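Local coordinates for ATP-dependent Clp protease adapter protein ClpS 2 (Agrobacterium tumefaciens, PDB 4YJM), which probably modulates the substrate specificity of the ClpAP protease, acting as an N-degron adaptor that binds the N-terminal domain of the chaperone ClpA, at residues Arg20-Asp32 with Ala61-Arg74. Sequence-based numbering, arbitrary orientation.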
loop_
_atom_site.group_PDB
_atom_site.type_symbol
_atom_site.label_atom_id
_atom_site.label_comp_id
_atom_site.label_asym_id
_atom_site.label_seq_id
_atom_site.Cartn_x
_atom_site.Cartn_y
_atom_site.Cartn_z
ATOM N N ARG A 20 0.423 4.647 -25.230
ATOM C CA ARG A 20 -0.374 4.532 -24.005
ATOM C C ARG A 20 0.491 4.491 -22.724
ATOM O O ARG A 20 1.482 3.777 -22.665
ATOM C CB ARG A 20 -1.257 3.281 -24.114
ATOM C CG ARG A 20 -2.097 2.981 -22.904
ATOM C CD ARG A 20 -3.024 1.819 -23.174
ATOM N NE ARG A 20 -3.981 1.637 -22.089
ATOM C CZ ARG A 20 -5.070 0.881 -22.166
ATOM N NH1 ARG A 20 -5.360 0.231 -23.285
ATOM N NH2 ARG A 20 -5.879 0.784 -21.120
ATOM N N PRO A 21 0.130 5.269 -21.694
ATOM C CA PRO A 21 0.985 5.196 -20.502
ATOM C C PRO A 21 0.955 3.806 -19.853
ATOM O O PRO A 21 -0.026 3.094 -20.022
ATOM C CB PRO A 21 0.385 6.251 -19.569
ATOM C CG PRO A 21 -1.045 6.369 -20.004
ATOM C CD PRO A 21 -1.040 6.141 -21.492
ATOM N N LYS A 22 2.029 3.413 -19.175
ATOM C CA LYS A 22 2.084 2.128 -18.470
ATOM C C LYS A 22 1.905 2.406 -16.988
ATOM O O LYS A 22 2.733 3.065 -16.343
ATOM C CB LYS A 22 3.410 1.405 -18.743
ATOM C CG LYS A 22 3.563 0.034 -18.085
ATOM C CD LYS A 22 4.974 -0.509 -18.329
ATOM C CE LYS A 22 5.109 -1.937 -17.881
ATOM N NZ LYS A 22 6.488 -2.460 -18.052
ATOM N N LEU A 23 0.763 1.992 -16.468
ATOM C CA LEU A 23 0.394 2.242 -15.083
ATOM C C LEU A 23 0.962 1.178 -14.164
ATOM O O LEU A 23 1.277 0.059 -14.609
ATOM C CB LEU A 23 -1.129 2.302 -14.945
ATOM C CG LEU A 23 -1.828 3.388 -15.770
ATOM C CD1 LEU A 23 -3.296 3.380 -15.386
ATOM C CD2 LEU A 23 -1.238 4.747 -15.517
ATOM N N TYR A 24 1.129 1.548 -12.895
ATOM C CA TYR A 24 1.762 0.709 -11.880
ATOM C C TYR A 24 0.821 0.489 -10.703
ATOM O O TYR A 24 0.191 1.421 -10.193
ATOM C CB TYR A 24 3.082 1.332 -11.393
ATOM C CG TYR A 24 4.233 1.028 -12.307
ATOM C CD1 TYR A 24 4.263 1.515 -13.604
ATOM C CD2 TYR A 24 5.285 0.217 -11.892
ATOM C CE1 TYR A 24 5.298 1.194 -14.481
ATOM C CE2 TYR A 24 6.344 -0.091 -12.756
ATOM C CZ TYR A 24 6.342 0.423 -14.055
ATOM O OH TYR A 24 7.374 0.138 -14.943
ATOM N N LYS A 25 0.706 -0.762 -10.302
ATOM C CA LYS A 25 -0.038 -1.111 -9.094
ATOM C C LYS A 25 0.787 -0.729 -7.879
ATOM O O LYS A 25 1.994 -0.959 -7.855
ATOM C CB LYS A 25 -0.325 -2.609 -9.059
ATOM C CG LYS A 25 -1.103 -3.125 -10.241
ATOM C CD LYS A 25 -1.393 -4.621 -10.152
ATOM C CE LYS A 25 -0.156 -5.415 -10.356
ATOM N NZ LYS A 25 -0.428 -6.864 -10.591
ATOM N N VAL A 26 0.151 -0.142 -6.883
ATOM C CA VAL A 26 0.751 -0.077 -5.554
ATOM C C VAL A 26 0.184 -1.237 -4.730
ATOM O O VAL A 26 -1.034 -1.353 -4.600
ATOM C CB VAL A 26 0.450 1.281 -4.862
ATOM C CG1 VAL A 26 1.052 1.311 -3.465
ATOM C CG2 VAL A 26 0.970 2.421 -5.715
ATOM N N MET A 27 1.069 -2.063 -4.191
ATOM C CA MET A 27 0.725 -3.279 -3.447
ATOM C C MET A 27 1.044 -3.075 -1.986
ATOM O O MET A 27 2.123 -2.642 -1.663
ATOM C CB MET A 27 1.529 -4.516 -3.930
ATOM C CG MET A 27 1.530 -4.768 -5.443
ATOM S SD MET A 27 -0.124 -5.065 -6.006
ATOM C CE MET A 27 -0.409 -6.746 -5.389
ATOM N N LEU A 28 0.113 -3.420 -1.117
ATOM C CA LEU A 28 0.396 -3.661 0.300
ATOM C C LEU A 28 0.809 -5.114 0.534
ATOM O O LEU A 28 0.097 -6.050 0.111
ATOM C CB LEU A 28 -0.853 -3.334 1.130
ATOM C CG LEU A 28 -0.787 -3.819 2.584
ATOM C CD1 LEU A 28 0.209 -2.965 3.380
ATOM C CD2 LEU A 28 -2.164 -3.814 3.215
ATOM N N LEU A 29 1.913 -5.330 1.261
ATOM C CA LEU A 29 2.372 -6.681 1.606
ATOM C C LEU A 29 1.933 -7.091 3.003
ATOM O O LEU A 29 1.880 -6.269 3.907
ATOM C CB LEU A 29 3.903 -6.808 1.534
ATOM C CG LEU A 29 4.600 -6.377 0.243
ATOM C CD1 LEU A 29 6.081 -6.794 0.326
ATOM C CD2 LEU A 29 3.949 -7.006 -0.982
ATOM N N ASN A 30 1.626 -8.363 3.171
ATOM C CA ASN A 30 1.287 -8.891 4.483
ATOM C C ASN A 30 2.498 -8.895 5.386
ATOM O O ASN A 30 3.617 -9.064 4.911
ATOM C CB ASN A 30 0.726 -10.308 4.363
ATOM C CG ASN A 30 0.354 -10.915 5.718
ATOM O OD1 ASN A 30 -0.531 -10.415 6.414
ATOM N ND2 ASN A 30 1.020 -12.010 6.082
ATOM N N ASP A 31 2.272 -8.676 6.681
ATOM C CA ASP A 31 3.264 -9.042 7.695
ATOM C C ASP A 31 2.601 -9.362 9.023
ATOM O O ASP A 31 1.405 -9.069 9.227
ATOM C CB ASP A 31 4.310 -7.938 7.881
ATOM C CG ASP A 31 3.761 -6.688 8.600
ATOM O OD1 ASP A 31 3.399 -6.775 9.781
ATOM O OD2 ASP A 31 3.714 -5.617 7.970
ATOM N N ASP A 32 3.411 -9.910 9.919
ATOM C CA ASP A 32 2.976 -10.371 11.237
ATOM C C ASP A 32 3.095 -9.349 12.355
ATOM O O ASP A 32 2.771 -9.672 13.493
ATOM C CB ASP A 32 3.805 -11.581 11.690
ATOM C CG ASP A 32 3.702 -12.763 10.764
ATOM O OD1 ASP A 32 2.673 -12.902 10.077
ATOM O OD2 ASP A 32 4.658 -13.571 10.754
ATOM N N ALA A 61 -4.451 -9.130 1.725
ATOM C CA ALA A 61 -3.012 -9.269 1.837
ATOM C C ALA A 61 -2.698 -10.484 2.728
ATOM O O ALA A 61 -1.813 -11.283 2.414
ATOM C CB ALA A 61 -2.389 -7.984 2.400
ATOM N N HIS A 62 -3.457 -10.640 3.808
ATOM C CA HIS A 62 -3.305 -11.802 4.694
ATOM C C HIS A 62 -3.599 -13.123 3.961
ATOM O O HIS A 62 -2.941 -14.146 4.189
ATOM C CB HIS A 62 -4.223 -11.674 5.895
ATOM C CG HIS A 62 -4.082 -12.808 6.857
ATOM N ND1 HIS A 62 -3.033 -12.902 7.742
ATOM C CD2 HIS A 62 -4.832 -13.919 7.036
ATOM C CE1 HIS A 62 -3.156 -14.013 8.448
ATOM N NE2 HIS A 62 -4.239 -14.647 8.039
ATOM N N ARG A 63 -4.581 -13.100 3.069
ATOM C CA ARG A 63 -4.989 -14.309 2.368
ATOM C C ARG A 63 -4.016 -14.667 1.242
ATOM O O ARG A 63 -3.738 -15.847 1.015
ATOM C CB ARG A 63 -6.406 -14.144 1.808
ATOM C CG ARG A 63 -6.822 -15.236 0.835
ATOM C CD ARG A 63 -8.261 -15.072 0.399
ATOM N NE ARG A 63 -9.202 -15.383 1.472
ATOM C CZ ARG A 63 -9.748 -16.579 1.679
ATOM N NH1 ARG A 63 -9.457 -17.605 0.888
ATOM N NH2 ARG A 63 -10.591 -16.751 2.685
ATOM N N PHE A 64 -3.492 -13.658 0.546
ATOM C CA PHE A 64 -2.719 -13.909 -0.669
ATOM C C PHE A 64 -1.241 -13.516 -0.581
ATOM O O PHE A 64 -0.463 -13.866 -1.473
ATOM C CB PHE A 64 -3.367 -13.175 -1.848
ATOM C CG PHE A 64 -4.696 -13.741 -2.259
ATOM C CD1 PHE A 64 -4.774 -14.971 -2.884
ATOM C CD2 PHE A 64 -5.868 -13.041 -2.026
ATOM C CE1 PHE A 64 -5.992 -15.497 -3.263
ATOM C CE2 PHE A 64 -7.090 -13.564 -2.408
ATOM C CZ PHE A 64 -7.149 -14.793 -3.026
ATOM N N GLY A 65 -0.873 -12.804 0.481
ATOM C CA GLY A 65 0.466 -12.230 0.669
ATOM C C GLY A 65 0.607 -10.746 0.314
ATOM O O GLY A 65 1.436 -10.021 0.882
ATOM N N SER A 66 -0.200 -10.282 -0.635
ATOM C CA SER A 66 -0.247 -8.865 -1.006
ATOM C C SER A 66 -1.641 -8.452 -1.487
ATOM O O SER A 66 -2.443 -9.317 -1.796
ATOM C CB SER A 66 0.754 -8.586 -2.113
ATOM O OG SER A 66 0.437 -9.386 -3.241
ATOM N N ALA A 67 -1.891 -7.141 -1.596
ATOM C CA ALA A 67 -3.175 -6.602 -2.078
ATOM C C ALA A 67 -2.976 -5.285 -2.817
ATOM O O ALA A 67 -2.156 -4.473 -2.399
ATOM C CB ALA A 67 -4.126 -6.379 -0.923
ATOM N N VAL A 68 -3.709 -5.089 -3.926
ATOM C CA VAL A 68 -3.611 -3.844 -4.684
ATOM C C VAL A 68 -4.312 -2.735 -3.951
ATOM O O VAL A 68 -5.463 -2.891 -3.546
ATOM C CB VAL A 68 -4.230 -3.971 -6.104
ATOM C CG1 VAL A 68 -4.069 -2.648 -6.883
ATOM C CG2 VAL A 68 -3.551 -5.108 -6.875
ATOM N N VAL A 69 -3.642 -1.599 -3.849
ATOM C CA VAL A 69 -4.180 -0.399 -3.189
ATOM C C VAL A 69 -4.741 0.591 -4.201
ATOM O O VAL A 69 -5.876 1.045 -4.084
ATOM C CB VAL A 69 -3.087 0.283 -2.347
ATOM C CG1 VAL A 69 -3.625 1.537 -1.634
ATOM C CG2 VAL A 69 -2.599 -0.690 -1.319
ATOM N N VAL A 70 -3.952 0.846 -5.236
ATOM C CA VAL A 70 -4.273 1.802 -6.279
ATOM C C VAL A 70 -3.436 1.432 -7.519
ATOM O O VAL A 70 -2.417 0.756 -7.379
ATOM C CB VAL A 70 -4.001 3.243 -5.811
ATOM C CG1 VAL A 70 -2.500 3.470 -5.579
ATOM C CG2 VAL A 70 -4.564 4.260 -6.779
ATOM N N VAL A 71 -3.867 1.868 -8.701
ATOM C CA VAL A 71 -3.064 1.691 -9.926
ATOM C C VAL A 71 -2.981 3.080 -10.582
ATOM O O VAL A 71 -3.995 3.721 -10.881
ATOM C CB VAL A 71 -3.679 0.693 -10.891
ATOM C CG1 VAL A 71 -2.687 0.374 -12.043
ATOM C CG2 VAL A 71 -4.166 -0.593 -10.178
ATOM N N CYS A 72 -1.754 3.592 -10.734
ATOM C CA CYS A 72 -1.582 4.978 -11.162
ATOM C C CYS A 72 -0.268 5.159 -11.924
ATOM O O CYS A 72 0.470 4.209 -12.141
ATOM C CB CYS A 72 -1.625 5.921 -9.960
ATOM S SG CYS A 72 -0.379 5.578 -8.700
ATOM N N GLU A 73 -0.015 6.385 -12.353
ATOM C CA GLU A 73 1.205 6.730 -13.082
ATOM C C GLU A 73 2.439 6.276 -12.288
ATOM O O GLU A 73 2.473 6.384 -11.057
ATOM C CB GLU A 73 1.245 8.256 -13.326
ATOM C CG GLU A 73 2.577 8.804 -13.846
ATOM C CD GLU A 73 2.575 10.325 -14.027
ATOM O OE1 GLU A 73 1.624 10.987 -13.567
ATOM O OE2 GLU A 73 3.529 10.854 -14.630
ATOM N N ARG A 74 3.448 5.790 -12.995
ATOM C CA ARG A 74 4.611 5.214 -12.312
ATOM C C ARG A 74 5.197 6.121 -11.225
ATOM O O ARG A 74 5.408 5.684 -10.107
ATOM C CB ARG A 74 5.711 4.901 -13.341
ATOM C CG ARG A 74 6.888 4.159 -12.748
ATOM C CD ARG A 74 7.907 3.817 -13.856
ATOM N NE ARG A 74 8.550 5.023 -14.351
ATOM C CZ ARG A 74 8.596 5.384 -15.626
ATOM N NH1 ARG A 74 8.042 4.624 -16.563
ATOM N NH2 ARG A 74 9.202 6.510 -15.955
HETATM O O HOH W 1 3.040 5.519 -15.885
HETATM O O HOH W 2 7.430 2.287 -16.928
HETATM O O HOH W 3 -1.949 -10.536 8.957
#
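Ala61 and His62, in the last turn of helix 51-64, meet Asn30 just past strand 23-29. The CB of Asn30 lies against Ala61 O, and in this apo structure a water, 2.9 Å from Asn30 OD1, bridges OD1 and His62 ND1. In ClpS relatives the corresponding asparagine and histidine bind the alpha-amino group of the N-degron, and this pair probably does the same. Gly65, with positive phi, ends the helix, and its carbonyl O accepts Asn30 N (2.8 Å) from above the carbonyl plane.

Strand 66-73 then pairs antiparallel with 23-29. Ala67 and Leu28 exchange both backbone bonds. On the face carrying Ser66 and Val68, the bent chain of Met27 brings SD to 3.5 Å from Val68 CG2 and CE to Ser66 OG. A classic beta bulge follows: Val69, at phi/psi -99/-48°, and Val70 oppose Val26, whose O accepts Val69 N (2.7 Å) and whose N donates to Val70 O (2.8 Å). On the other face, Val26 CG2 and Val70 CG1 lie 3.6 Å apart. Beyond Val71, beside Lys25, Cys72 pairs with Tyr24 by two backbone bonds. Glu73 occupies the N-cap position of helix 74-91, and Arg74 lays its CG over the Tyr24 ring in a CH-pi contact, 3.8 Å from the centroid; past a bend at chi3 (69°) the guanidinium plane stands nearly perpendicular to the ring.

Strand 23-29 is central, flanked by edge strand 66-73 and by 97-101, where Glu100 forms a salt bridge with Lys25. Phe47 of helix 36-47 packs on Val26, Val69 and Val70, and helix 51-64 covers Leu28 and Ala67.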